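Orf11 (Staphylococcus phage P68, PDB 6O43) is a potential phage lysin that probably breaks down the peptidoglycan of the staphylococcal cell wall. Local coordinates at residues A[5-10]-A[174-179]; A[13-18]-A[57-62]; A[21-26]-A[46-51]; A[110-115]-A[125-130]; A[119-124]-A[166-171]. All coordinates share one frame; numbering follows the deposited sequence.

Contact 1 (A[5-10]-A[174-179]); sequences EKIDKF and YGNPFL
The first turn of helix 177-187, N-capped by Asn176, packs against helix 3-11 through Ile7 and Phe10. Ile7 reaches in with its CG1 branch: CD1 stops 3.4 Å from Asn176 ND2, and CG1 lies 3.8 Å from Leu179 CB. The CG2 branch turns to the other neighbour, meeting Phe178 CB at 4.1 Å. Phe10 has its CG anti to the backbone N (chi1 -170°), which lays the ring beneath a main-chain carbonyl; Phe178 O sits over one face near the rim, 3.5 Å from Phe10 CD2. The two phenyl rings approach edge to edge, Phe178 CD1 lying in the plane of the Phe10 ring. Asn176 OD1 accepts from Leu179 N at 3.0 Å, a nearly straight bond whose donor stands above the amide carbonyl plane. Its ND2 donates to Ala157 O, while Tyr67 of helix 61-71 adjoins both Phe10 and Phe178. The join is mainly apolar, with a carbonyl over the Phe10 ring and, against Ile7, a cap amide whose orientation is fixed at both ends.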
# COMPACT_ATOMS: atom_id res chain seq x y z
N GLU A 5 12.27 -10.32 -2.31
CA GLU A 5 12.55 -10.24 -0.88
C GLU A 5 12.04 -8.93 -0.29
O GLU A 5 11.48 -8.91 0.81
CB GLU A 5 14.05 -10.40 -0.64
CG GLU A 5 14.50 -10.22 0.80
CD GLU A 5 15.99 -10.46 0.96
OE1 GLU A 5 16.56 -11.20 0.13
OE2 GLU A 5 16.59 -9.89 1.89
N LYS A 6 12.21 -7.82 -1.01
CA LYS A 6 11.68 -6.55 -0.54
C LYS A 6 10.16 -6.54 -0.57
O LYS A 6 9.52 -6.07 0.37
CB LYS A 6 12.25 -5.40 -1.38
CG LYS A 6 13.75 -5.21 -1.21
CD LYS A 6 14.22 -3.86 -1.74
CE LYS A 6 14.40 -3.88 -3.25
NZ LYS A 6 15.57 -3.05 -3.66
N ILE A 7 9.57 -7.06 -1.65
CA ILE A 7 8.11 -7.18 -1.71
C ILE A 7 7.59 -8.01 -0.55
O ILE A 7 6.64 -7.63 0.14
CB ILE A 7 7.68 -7.77 -3.06
CG1 ILE A 7 8.02 -6.81 -4.21
CG2 ILE A 7 6.19 -8.10 -3.05
CD1 ILE A 7 8.06 -7.49 -5.57
N ASP A 8 8.21 -9.17 -0.32
CA ASP A 8 7.76 -10.06 0.75
C ASP A 8 7.79 -9.36 2.10
O ASP A 8 6.80 -9.35 2.83
CB ASP A 8 8.61 -11.33 0.78
CG ASP A 8 8.27 -12.29 -0.35
OD1 ASP A 8 7.29 -12.03 -1.08
OD2 ASP A 8 8.98 -13.31 -0.49
N LYS A 9 8.94 -8.78 2.46
CA LYS A 9 9.03 -8.05 3.72
C LYS A 9 7.95 -6.98 3.81
O LYS A 9 7.36 -6.77 4.88
CB LYS A 9 10.42 -7.43 3.87
CG LYS A 9 11.56 -8.44 3.90
CD LYS A 9 12.89 -7.75 4.18
N PHE A 10 7.66 -6.32 2.69
CA PHE A 10 6.70 -5.21 2.71
C PHE A 10 5.27 -5.72 2.89
O PHE A 10 4.57 -5.31 3.81
CB PHE A 10 6.84 -4.38 1.44
CG PHE A 10 6.08 -3.09 1.47
CD1 PHE A 10 6.61 -1.98 2.10
CD2 PHE A 10 4.84 -2.98 0.85
CE1 PHE A 10 5.91 -0.78 2.13
CE2 PHE A 10 4.14 -1.78 0.88
CZ PHE A 10 4.68 -0.68 1.52
N TYR A 174 1.25 -2.51 -15.29
CA TYR A 174 0.84 -2.02 -13.99
C TYR A 174 2.06 -1.82 -13.10
O TYR A 174 3.04 -2.58 -13.18
CB TYR A 174 -0.13 -2.99 -13.31
CG TYR A 174 -1.39 -3.30 -14.09
CD1 TYR A 174 -2.52 -2.50 -13.96
CD2 TYR A 174 -1.44 -4.38 -14.95
CE1 TYR A 174 -3.67 -2.78 -14.68
CE2 TYR A 174 -2.59 -4.67 -15.67
CZ TYR A 174 -3.71 -3.86 -15.53
OH TYR A 174 -4.85 -4.15 -16.24
N GLY A 175 2.01 -0.80 -12.25
CA GLY A 175 3.05 -0.60 -11.28
C GLY A 175 2.96 -1.59 -10.14
O GLY A 175 1.97 -2.29 -9.96
N ASN A 176 4.04 -1.65 -9.35
CA ASN A 176 4.06 -2.50 -8.16
C ASN A 176 4.10 -1.61 -6.92
O ASN A 176 5.17 -1.07 -6.58
CB ASN A 176 5.26 -3.45 -8.18
CG ASN A 176 5.21 -4.47 -7.05
OD1 ASN A 176 4.69 -4.19 -5.97
ND2 ASN A 176 5.77 -5.65 -7.30
N PRO A 177 2.98 -1.42 -6.22
CA PRO A 177 3.00 -0.55 -5.04
C PRO A 177 3.85 -1.10 -3.91
O PRO A 177 4.44 -0.32 -3.15
CB PRO A 177 1.52 -0.45 -4.64
CG PRO A 177 0.90 -1.71 -5.20
CD PRO A 177 1.64 -1.99 -6.48
N PHE A 178 3.94 -2.43 -3.77
CA PHE A 178 4.71 -3.01 -2.68
C PHE A 178 6.21 -2.80 -2.89
O PHE A 178 6.92 -2.44 -1.95
CB PHE A 178 4.38 -4.49 -2.53
CG PHE A 178 2.91 -4.79 -2.53
CD1 PHE A 178 2.08 -4.19 -1.60
CD2 PHE A 178 2.37 -5.68 -3.45
CE1 PHE A 178 0.72 -4.47 -1.59
CE2 PHE A 178 1.01 -5.96 -3.44
CZ PHE A 178 0.18 -5.35 -2.51
N LEU A 179 6.69 -3.02 -4.11
CA LEU A 179 8.11 -2.78 -4.39
C LEU A 179 8.44 -1.30 -4.29
O LEU A 179 9.43 -0.91 -3.65
CB LEU A 179 8.48 -3.33 -5.76
CG LEU A 179 9.94 -3.15 -6.16
CD1 LEU A 179 10.86 -3.80 -5.13
CD2 LEU A 179 10.21 -3.72 -7.55

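Contact 2 (A[13-18]-A[57-62]); sequences SYINDD and IGVSPT
Ile15 holds CG1 between its backbone N and carbonyl carbon (chi1 56°), and the chain beyond is extended, carrying Ile15 CD1 toward Gly58 O and to 4.2 Å from Val59 CG2. Asn16 CB lies 3.4 Å from Gly58 O, while a similar first torsion swings the amide away, where Asn16 OD1 accepts from Ser198 N. Both residues occupy the corners of a type I turn, Tyr14 to Asp17, that fits against the link between helix 44-57 and helix 61-71. Gly58 ends the first helix with a positive phi; Ser60 is the N-cap of the second. Three carbonyls of segment 13-18 (Ile15, Asp17, Asp18) each take one donor from segment 57-62. Ser60 N meets Ile15 O at 2.8 Å, straight (169°) and on a lone pair in the carbonyl plane. The hydroxyl of Ser60 serves the turn and the helix together, accepting from Leu63 N as it donates to Asp17 O, which it reaches from well above the carbonyl plane. Next along, Thr62 OG1 donates to Asp18 O at 2.7 Å, tilted 33° from the plane of that carbonyl.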
# COMPACT_ATOMS: atom_id res chain seq x y z
N SER A 13 4.26 -6.94 6.39
CA SER A 13 4.31 -6.05 7.54
C SER A 13 2.89 -5.63 7.95
O SER A 13 1.96 -5.64 7.15
CB SER A 13 5.14 -4.81 7.23
OG SER A 13 6.44 -5.16 6.79
N TYR A 14 2.75 -5.26 9.22
CA TYR A 14 1.50 -4.68 9.69
C TYR A 14 1.35 -3.26 9.16
O TYR A 14 2.33 -2.54 8.96
CB TYR A 14 1.45 -4.67 11.22
CG TYR A 14 1.47 -6.04 11.85
CD1 TYR A 14 0.40 -6.91 11.71
CD2 TYR A 14 2.56 -6.46 12.60
CE1 TYR A 14 0.41 -8.17 12.29
CE2 TYR A 14 2.58 -7.71 13.19
CZ TYR A 14 1.50 -8.56 13.03
OH TYR A 14 1.52 -9.81 13.61
N ILE A 15 0.10 -2.85 8.91
CA ILE A 15 -0.15 -1.51 8.38
C ILE A 15 0.20 -0.41 9.37
O ILE A 15 0.21 0.76 8.98
CB ILE A 15 -1.61 -1.32 7.93
CG1 ILE A 15 -2.58 -1.63 9.08
CG2 ILE A 15 -1.92 -2.16 6.69
CD1 ILE A 15 -3.96 -1.04 8.88
N ASN A 16 0.48 -0.74 10.63
CA ASN A 16 0.88 0.25 11.62
C ASN A 16 2.38 0.24 11.88
O ASN A 16 2.84 0.80 12.88
CB ASN A 16 0.10 0.04 12.92
CG ASN A 16 0.54 -1.19 13.69
OD1 ASN A 16 1.31 -2.02 13.19
ND2 ASN A 16 0.05 -1.33 14.91
N ASP A 17 3.15 -0.40 11.00
CA ASP A 17 4.60 -0.44 11.11
C ASP A 17 5.19 0.87 10.60
O ASP A 17 4.94 1.25 9.45
CB ASP A 17 5.14 -1.63 10.32
CG ASP A 17 6.61 -1.90 10.57
OD1 ASP A 17 7.33 -0.96 10.98
OD2 ASP A 17 7.04 -3.05 10.33
N ASP A 18 5.96 1.57 11.43
CA ASP A 18 6.55 2.83 11.00
C ASP A 18 7.85 2.65 10.23
O ASP A 18 8.41 3.64 9.75
CB ASP A 18 6.77 3.77 12.20
CG ASP A 18 7.58 3.13 13.32
OD1 ASP A 18 8.67 2.59 13.05
OD2 ASP A 18 7.12 3.20 14.48
N ILE A 57 -5.61 6.30 14.15
CA ILE A 57 -6.61 5.34 13.70
C ILE A 57 -6.00 3.95 13.53
O ILE A 57 -6.71 2.94 13.68
CB ILE A 57 -7.25 5.84 12.40
CG1 ILE A 57 -8.18 7.02 12.69
CG2 ILE A 57 -7.99 4.70 11.69
CD1 ILE A 57 -8.57 7.82 11.47
N GLY A 58 -4.71 3.86 13.24
CA GLY A 58 -4.05 2.57 13.16
C GLY A 58 -3.25 2.35 11.89
O GLY A 58 -2.79 1.24 11.63
N VAL A 59 -3.08 3.40 11.09
CA VAL A 59 -2.28 3.35 9.87
C VAL A 59 -0.96 4.06 10.13
O VAL A 59 -0.95 5.22 10.58
CB VAL A 59 -3.01 3.97 8.67
CG1 VAL A 59 -2.05 4.18 7.51
CG2 VAL A 59 -4.18 3.09 8.26
N SER A 60 0.15 3.39 9.83
CA SER A 60 1.45 3.98 10.07
C SER A 60 1.62 5.23 9.21
O SER A 60 1.32 5.20 8.01
CB SER A 60 2.56 2.97 9.75
OG SER A 60 3.29 3.34 8.60
N PRO A 61 2.07 6.35 9.78
CA PRO A 61 2.36 7.52 8.95
C PRO A 61 3.32 7.22 7.82
O PRO A 61 3.22 7.82 6.75
CB PRO A 61 2.96 8.52 9.95
CG PRO A 61 2.41 8.10 11.28
CD PRO A 61 2.29 6.61 11.22
N THR A 62 4.26 6.29 8.03
CA THR A 62 5.21 5.94 6.98
C THR A 62 4.50 5.30 5.79
O THR A 62 4.74 5.68 4.63
CB THR A 62 6.28 4.99 7.54
OG1 THR A 62 6.90 5.59 8.68
CG2 THR A 62 7.33 4.70 6.48

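Contact 3 (A[21-26]-A[46-51]); sequences LTIDQL and KIRQVL
Ile23 and Leu51 run antiparallel, flank to flank. Ile23 CD1 rests 3.8 Å from Leu51 CB at the root of the leucine, while Leu51 CD1 runs back to Ile23 CG2 (4.1 Å) and on to Leu26 CB (4.2 Å). Over the outer side of this apolar pair stretches Arg48, extended from CG to NE, and its guanidinium passes obliquely by Ile23 CG2. The bend comes late, at chi4 (-76°), which turns the terminal nitrogens toward Asp24. Asp24 OD1 lies close to the guanidinium plane, 2.6 Å from Arg48 NH1, with a weak second bond from Arg48 NH2 at 3.3 Å. Only OD1 engages across this contact, met by NH1 nearly along its C-O bond, and the carboxylate and guanidinium planes are 72° apart, so this is not a coplanar two-oxygen pairing. On helix 44-57, Gln49 bonds to Tyr89, a residue of the triiodobenzene ligand pocket. Helix 23-30 is opened by a Thr22-Gln25 capping box, in which Gln25 N donates to Thr22 OG1 and Thr22 N to Gln25 OE1; it packs on helix 44-57 through aliphatic contacts and a marginal salt bridge, a helix pair in a chain without strands.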
# COMPACT_ATOMS: atom_id res chain seq x y z
N LEU A 21 10.84 5.12 10.67
CA LEU A 21 10.77 6.53 10.31
C LEU A 21 9.72 7.23 11.17
O LEU A 21 8.64 6.68 11.42
CB LEU A 21 10.43 6.70 8.83
CG LEU A 21 11.45 6.16 7.82
CD1 LEU A 21 10.86 6.16 6.42
CD2 LEU A 21 12.73 6.98 7.87
N THR A 22 10.04 8.44 11.61
CA THR A 22 9.14 9.24 12.42
C THR A 22 8.41 10.27 11.55
O THR A 22 8.77 10.52 10.40
CB THR A 22 9.90 9.96 13.53
OG1 THR A 22 10.48 11.15 13.00
CG2 THR A 22 11.00 9.06 14.09
N ILE A 23 7.38 10.88 12.14
CA ILE A 23 6.64 11.92 11.44
C ILE A 23 7.54 13.11 11.14
O ILE A 23 7.44 13.74 10.08
CB ILE A 23 5.39 12.33 12.24
CG1 ILE A 23 4.33 11.23 12.16
CG2 ILE A 23 4.85 13.67 11.76
CD1 ILE A 23 3.06 11.54 12.92
N ASP A 24 8.44 13.44 12.08
CA ASP A 24 9.41 14.51 11.83
C ASP A 24 10.24 14.22 10.58
O ASP A 24 10.44 15.09 9.74
CB ASP A 24 10.32 14.70 13.04
CG ASP A 24 9.68 15.52 14.13
OD1 ASP A 24 8.72 16.27 13.83
OD2 ASP A 24 10.14 15.43 15.29
N GLN A 25 10.74 12.99 10.46
CA GLN A 25 11.51 12.62 9.28
C GLN A 25 10.64 12.59 8.03
O GLN A 25 11.14 12.88 6.93
CB GLN A 25 12.18 11.26 9.50
CG GLN A 25 13.23 11.28 10.60
CD GLN A 25 13.58 9.89 11.09
OE1 GLN A 25 12.71 9.12 11.50
NE2 GLN A 25 14.87 9.56 11.05
N LEU A 26 9.35 12.28 8.17
CA LEU A 26 8.49 12.12 7.01
C LEU A 26 8.11 13.46 6.39
O LEU A 26 8.08 13.59 5.16
CB LEU A 26 7.23 11.33 7.38
CG LEU A 26 7.40 9.83 7.63
CD1 LEU A 26 6.09 9.21 8.11
CD2 LEU A 26 7.88 9.13 6.36
N LYS A 46 -0.35 21.21 8.51
CA LYS A 46 -1.44 20.38 8.00
C LYS A 46 -0.96 18.97 7.68
O LYS A 46 -1.69 17.99 7.90
CB LYS A 46 -2.08 21.03 6.77
CG LYS A 46 -2.84 22.31 7.09
CD LYS A 46 -3.56 22.87 5.88
CE LYS A 46 -4.48 24.01 6.27
NZ LYS A 46 -5.15 24.66 5.10
N ILE A 47 0.27 18.84 7.17
CA ILE A 47 0.83 17.51 6.93
C ILE A 47 0.92 16.73 8.24
O ILE A 47 0.52 15.57 8.32
CB ILE A 47 2.20 17.62 6.24
CG1 ILE A 47 2.04 18.24 4.84
CG2 ILE A 47 2.86 16.26 6.15
CD1 ILE A 47 3.37 18.49 4.14
N ARG A 48 1.45 17.38 9.29
CA ARG A 48 1.50 16.74 10.60
C ARG A 48 0.11 16.38 11.10
O ARG A 48 -0.09 15.31 11.68
CB ARG A 48 2.17 17.67 11.61
CG ARG A 48 3.65 17.77 11.45
CD ARG A 48 4.23 18.84 12.36
NE ARG A 48 5.59 19.15 11.95
CZ ARG A 48 6.63 18.37 12.21
NH1 ARG A 48 6.46 17.25 12.90
NH2 ARG A 48 7.84 18.71 11.79
N GLN A 49 -0.85 17.28 10.93
CA GLN A 49 -2.23 17.00 11.32
C GLN A 49 -2.72 15.71 10.66
O GLN A 49 -3.33 14.86 11.32
CB GLN A 49 -3.11 18.19 10.94
CG GLN A 49 -4.53 18.11 11.47
CD GLN A 49 -5.43 19.13 10.81
OE1 GLN A 49 -5.16 19.59 9.69
NE2 GLN A 49 -6.50 19.51 11.49
N VAL A 50 -2.45 15.56 9.37
CA VAL A 50 -2.90 14.37 8.64
C VAL A 50 -2.19 13.13 9.16
O VAL A 50 -2.84 12.12 9.49
CB VAL A 50 -2.67 14.56 7.13
CG1 VAL A 50 -2.81 13.23 6.40
CG2 VAL A 50 -3.64 15.60 6.58
N LEU A 51 -0.86 13.17 9.24
CA LEU A 51 -0.11 11.99 9.66
C LEU A 51 -0.48 11.57 11.08
O LEU A 51 -0.67 10.39 11.36
CB LEU A 51 1.39 12.26 9.54
CG LEU A 51 1.83 12.51 8.10
CD1 LEU A 51 3.33 12.75 8.02
CD2 LEU A 51 1.41 11.34 7.22

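Contact 4 (A[110-115]-A[125-130]); sequences PSWYDA and DVQRKG
Trp112 lays its indole flat against Gln127, the glutamine chain running counter to the tryptophan. From Trp112 CB, 4.1 Å from Gln127 CD, the chain turns so that CG is anti to the carbonyl carbon (chi1 -63°). Gln127 CG then stands over the five-membered ring, 3.7 Å from its centroid and 11° off the normal, a CH-pi contact. At Trp112 CD1 the neighbour is Gln127 OE1, 3.6 Å away; the amide plane is inclined 32° to the indole, and its NE2 is bonded to Val122 O. The indole NE1 donates to Asn131 OD1, one residue beyond Gly130. Further out, Trp112 CZ2 comes within 3.5 Å of Gln127 O. Gly130, without a side chain, lets its CA come up to the indole edge in the ring plane, 3.8 Å from Trp112 CH2. Trp112 CZ3 meets Val126 CG1 at 4.3 Å. The opposite face of the indole receives Pro110 CB. The tryptophan is thereby wedged between helix 124-136 and helix 152-159, whose Thr155 and Tyr159 also touch it and whose Trp156 NE1 donates to its carbonyl.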
# COMPACT_ATOMS: atom_id res chain seq x y z
N PRO A 110 -6.16 -14.67 -2.88
CA PRO A 110 -5.59 -13.91 -4.00
C PRO A 110 -6.44 -14.03 -5.25
O PRO A 110 -7.19 -14.99 -5.44
CB PRO A 110 -4.20 -14.56 -4.19
CG PRO A 110 -3.89 -15.20 -2.86
CD PRO A 110 -5.24 -15.70 -2.38
N SER A 111 -6.31 -13.02 -6.11
CA SER A 111 -7.05 -12.92 -7.36
C SER A 111 -6.05 -13.00 -8.51
O SER A 111 -5.31 -12.05 -8.75
CB SER A 111 -7.86 -11.62 -7.41
OG SER A 111 -8.26 -11.33 -8.73
N TRP A 112 -6.03 -14.14 -9.21
CA TRP A 112 -4.95 -14.42 -10.14
C TRP A 112 -5.22 -13.94 -11.56
O TRP A 112 -4.29 -13.93 -12.38
CB TRP A 112 -4.64 -15.92 -10.14
CG TRP A 112 -4.16 -16.39 -8.80
CD1 TRP A 112 -4.86 -17.11 -7.89
CD2 TRP A 112 -2.87 -16.14 -8.22
NE1 TRP A 112 -4.09 -17.34 -6.77
CE2 TRP A 112 -2.86 -16.75 -6.95
CE3 TRP A 112 -1.73 -15.46 -8.65
CZ2 TRP A 112 -1.75 -16.71 -6.11
CZ3 TRP A 112 -0.63 -15.42 -7.82
CH2 TRP A 112 -0.64 -16.04 -6.56
N TYR A 113 -6.45 -13.53 -11.88
CA TYR A 113 -6.74 -13.01 -13.21
C TYR A 113 -7.65 -11.80 -13.10
O TYR A 113 -8.42 -11.65 -12.15
CB TYR A 113 -7.38 -14.08 -14.12
CG TYR A 113 -8.78 -14.49 -13.72
CD1 TYR A 113 -9.00 -15.50 -12.80
CD2 TYR A 113 -9.89 -13.88 -14.30
CE1 TYR A 113 -10.28 -15.88 -12.44
CE2 TYR A 113 -11.17 -14.26 -13.95
CZ TYR A 113 -11.36 -15.26 -13.02
OH TYR A 113 -12.64 -15.64 -12.67
N ASP A 114 -7.55 -10.92 -14.10
CA ASP A 114 -8.32 -9.69 -14.16
C ASP A 114 -9.75 -10.01 -14.59
O ASP A 114 -10.00 -10.31 -15.76
CB ASP A 114 -7.66 -8.70 -15.12
CG ASP A 114 -8.44 -7.41 -15.29
OD1 ASP A 114 -9.51 -7.26 -14.66
OD2 ASP A 114 -7.98 -6.54 -16.06
N ALA A 115 -10.69 -9.94 -13.64
CA ALA A 115 -12.08 -10.27 -13.92
C ALA A 115 -12.67 -9.42 -15.03
O ALA A 115 -13.74 -9.77 -15.56
CB ALA A 115 -12.92 -10.12 -12.65
N ASP A 125 1.53 -23.83 -10.13
CA ASP A 125 2.33 -23.94 -8.91
C ASP A 125 2.58 -22.58 -8.27
O ASP A 125 2.74 -22.49 -7.05
CB ASP A 125 3.65 -24.65 -9.21
CG ASP A 125 3.46 -26.14 -9.45
OD1 ASP A 125 2.30 -26.60 -9.48
OD2 ASP A 125 4.48 -26.85 -9.61
N VAL A 126 2.60 -21.51 -9.07
CA VAL A 126 2.70 -20.17 -8.51
C VAL A 126 1.42 -19.82 -7.76
O VAL A 126 1.47 -19.26 -6.65
CB VAL A 126 3.00 -19.14 -9.61
CG1 VAL A 126 2.71 -17.73 -9.12
CG2 VAL A 126 4.46 -19.26 -10.06
N GLN A 127 0.26 -20.13 -8.34
CA GLN A 127 -1.00 -19.90 -7.65
C GLN A 127 -1.05 -20.66 -6.33
O GLN A 127 -1.50 -20.13 -5.31
CB GLN A 127 -2.18 -20.29 -8.54
CG GLN A 127 -2.33 -19.45 -9.80
CD GLN A 127 -3.56 -19.81 -10.61
OE1 GLN A 127 -4.65 -19.99 -10.05
NE2 GLN A 127 -3.41 -19.92 -11.92
N ARG A 128 -0.61 -21.92 -6.35
CA ARG A 128 -0.59 -22.72 -5.13
C ARG A 128 0.23 -22.05 -4.04
O ARG A 128 -0.22 -21.91 -2.89
CB ARG A 128 -0.05 -24.12 -5.43
CG ARG A 128 -1.02 -25.00 -6.19
CD ARG A 128 -0.32 -26.22 -6.79
NE ARG A 128 0.83 -26.65 -6.00
CZ ARG A 128 0.75 -27.21 -4.80
NH1 ARG A 128 -0.43 -27.39 -4.23
NH2 ARG A 128 1.85 -27.58 -4.16
N LYS A 129 1.46 -21.63 -4.37
CA LYS A 129 2.31 -20.99 -3.37
C LYS A 129 1.67 -19.70 -2.86
O LYS A 129 1.67 -19.44 -1.65
CB LYS A 129 3.69 -20.72 -3.97
CG LYS A 129 4.43 -22.00 -4.32
CD LYS A 129 5.60 -21.75 -5.25
CE LYS A 129 6.16 -23.06 -5.78
NZ LYS A 129 6.43 -24.01 -4.66
N GLY A 130 1.12 -18.89 -3.77
CA GLY A 130 0.49 -17.65 -3.34
C GLY A 130 -0.74 -17.89 -2.48
O GLY A 130 -0.90 -17.26 -1.43

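Contact 5 (A[119-124]-A[166-171]); sequences VHFVPQ and ASYNKV
The side-chain amide of Asn169, whose CA and CB pack on the Phe121 ring, is gripped at both ends by main-chain groups. Asn169 OD1 accepts from Val171 N at 2.6 Å in the carbonyl plane, the bond that defines an Asx turn, and ND2 donates to Gly163 O and Gln172 O. Asn169 CG sits between the backbone N and the carbonyl carbon (chi1 69°), which folds the amide back over the loop that follows helix 166-169 and brings it to Val171 N. Asn169 CB lies 4.0 Å from Phe121 CE2, and the two side chains run alongside in a common direction. The phenyl ring passes under the backbone here: Tyr168 O stands above one face, 3.7 Å from Phe121 CD2, with Asn169 N over the same face, while Asn169 CA lies 3.7 Å from Phe121 CE2. Val122 CG2 occupies the opposite face. Tyr168 is set roughly perpendicular to Phe121, its CB 4.0 Å from Phe121 CE1. Beside the ring, Val119 places CG2 3.6 Å from Asn169 O, and its branches also graze the aliphatic root of Lys170, whose NZ returns to Ser167 O. Trp156 of helix 152-159 meets Phe121 as well. The Asn169 amide and Lys170 NZ thus bond to nearby backbone, and the loop and the short helix hold together at the surface by apolar carbon against peptide groups, without hydrogen bonds between the two segments.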
# COMPACT_ATOMS: atom_id res chain seq x y z
N VAL A 119 -7.49 -13.06 -18.72
CA VAL A 119 -6.39 -13.79 -19.32
C VAL A 119 -5.82 -14.69 -18.23
O VAL A 119 -5.22 -14.20 -17.27
CB VAL A 119 -5.30 -12.88 -19.89
CG1 VAL A 119 -4.17 -13.72 -20.49
CG2 VAL A 119 -5.87 -11.94 -20.93
N HIS A 120 -6.02 -16.00 -18.37
CA HIS A 120 -5.46 -16.98 -17.44
C HIS A 120 -4.03 -17.27 -17.86
O HIS A 120 -3.80 -17.90 -18.90
CB HIS A 120 -6.31 -18.25 -17.41
CG HIS A 120 -7.76 -18.01 -17.11
ND1 HIS A 120 -8.20 -17.58 -15.88
CD2 HIS A 120 -8.86 -18.15 -17.88
CE1 HIS A 120 -9.51 -17.46 -15.90
NE2 HIS A 120 -9.94 -17.80 -17.10
N PHE A 121 -3.07 -16.84 -17.05
CA PHE A 121 -1.66 -17.04 -17.39
C PHE A 121 -0.76 -17.36 -16.21
O PHE A 121 0.37 -17.80 -16.44
CB PHE A 121 -1.10 -15.79 -18.09
CG PHE A 121 -1.02 -14.58 -17.20
CD1 PHE A 121 0.11 -14.34 -16.43
CD2 PHE A 121 -2.08 -13.69 -17.12
CE1 PHE A 121 0.18 -13.23 -15.60
CE2 PHE A 121 -2.01 -12.58 -16.29
CZ PHE A 121 -0.88 -12.34 -15.54
N VAL A 122 -1.19 -17.16 -14.97
CA VAL A 122 -0.28 -17.41 -13.84
C VAL A 122 -0.10 -18.92 -13.67
O VAL A 122 -1.09 -19.66 -13.57
CB VAL A 122 -0.82 -16.78 -12.56
CG1 VAL A 122 0.14 -17.04 -11.41
CG2 VAL A 122 -1.00 -15.27 -12.76
N PRO A 123 1.14 -19.42 -13.65
CA PRO A 123 1.36 -20.86 -13.52
C PRO A 123 0.67 -21.43 -12.29
O PRO A 123 0.52 -20.76 -11.27
CB PRO A 123 2.89 -20.97 -13.41
CG PRO A 123 3.39 -19.78 -14.15
CD PRO A 123 2.40 -18.68 -13.87
N GLN A 124 0.24 -22.69 -12.41
CA GLN A 124 -0.53 -23.32 -11.34
C GLN A 124 0.27 -23.39 -10.05
O GLN A 124 -0.24 -23.06 -8.97
CB GLN A 124 -0.98 -24.71 -11.79
CG GLN A 124 -2.10 -25.29 -10.94
CD GLN A 124 -3.31 -24.38 -10.88
OE1 GLN A 124 -3.80 -23.91 -11.91
NE2 GLN A 124 -3.79 -24.12 -9.68
N ALA A 166 2.67 -5.87 -19.46
CA ALA A 166 1.69 -6.04 -20.52
C ALA A 166 1.92 -7.31 -21.32
O ALA A 166 0.97 -7.93 -21.81
CB ALA A 166 1.70 -4.82 -21.45
N SER A 167 3.19 -7.73 -21.47
CA SER A 167 3.48 -8.94 -22.22
C SER A 167 2.81 -10.17 -21.62
O SER A 167 2.59 -11.15 -22.33
CB SER A 167 5.00 -9.15 -22.30
OG SER A 167 5.64 -8.73 -21.10
N TYR A 168 2.47 -10.13 -20.33
CA TYR A 168 1.85 -11.27 -19.65
C TYR A 168 0.34 -11.10 -19.50
O TYR A 168 -0.43 -11.95 -19.95
CB TYR A 168 2.51 -11.48 -18.28
CG TYR A 168 3.85 -12.17 -18.37
CD1 TYR A 168 5.00 -11.47 -18.71
CD2 TYR A 168 3.97 -13.53 -18.11
CE1 TYR A 168 6.23 -12.10 -18.80
CE2 TYR A 168 5.20 -14.17 -18.19
CZ TYR A 168 6.32 -13.45 -18.53
OH TYR A 168 7.54 -14.08 -18.62
N ASN A 169 -0.10 -10.01 -18.87
CA ASN A 169 -1.53 -9.81 -18.65
C ASN A 169 -2.28 -9.35 -19.89
O ASN A 169 -3.51 -9.40 -19.91
CB ASN A 169 -1.76 -8.81 -17.50
CG ASN A 169 -1.35 -7.39 -17.86
OD1 ASN A 169 -1.89 -6.80 -18.79
ND2 ASN A 169 -0.41 -6.83 -17.11
N LYS A 170 -1.57 -8.89 -20.92
CA LYS A 170 -2.12 -8.56 -22.24
C LYS A 170 -3.03 -7.34 -22.23
O LYS A 170 -3.76 -7.12 -23.20
CB LYS A 170 -2.89 -9.75 -22.83
CG LYS A 170 -2.09 -11.04 -22.90
CD LYS A 170 -0.79 -10.86 -23.66
CE LYS A 170 -0.25 -12.20 -24.15
NZ LYS A 170 1.04 -12.04 -24.88
N VAL A 171 -3.01 -6.54 -21.16
CA VAL A 171 -3.83 -5.34 -21.07
C VAL A 171 -2.98 -4.08 -20.98
O VAL A 171 -3.26 -3.08 -21.65
CB VAL A 171 -4.81 -5.41 -19.88
CG1 VAL A 171 -5.37 -4.03 -19.57
CG2 VAL A 171 -5.93 -6.39 -20.18

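Overall arrangement
Contacts 2 and 3 share one end of this helical protein: Pro61 and Thr62 of contact 2 lie against Ile23 and Leu26 of contact 3. Contacts 4 and 5 form the other end, about 11 Å apart between centres, and touch where Tyr113 meets His120. Contact 1 lies nearest the chain centre and ties the N-terminal helix to helix 177-187; its Tyr174 touches Asn169 and Asp114 of the far end. Contacts 2 and 4 are buried; the first is held by hydrogen bonds from one backbone N and two hydroxyls to carbonyls, the second by an indole against a helix. Contacts 1 and 3, partly buried, are mainly aliphatic and aromatic, contact 3 adding a marginal salt bridge, whereas contact 5, at the surface, rests on a phenyl ring and peptide groups.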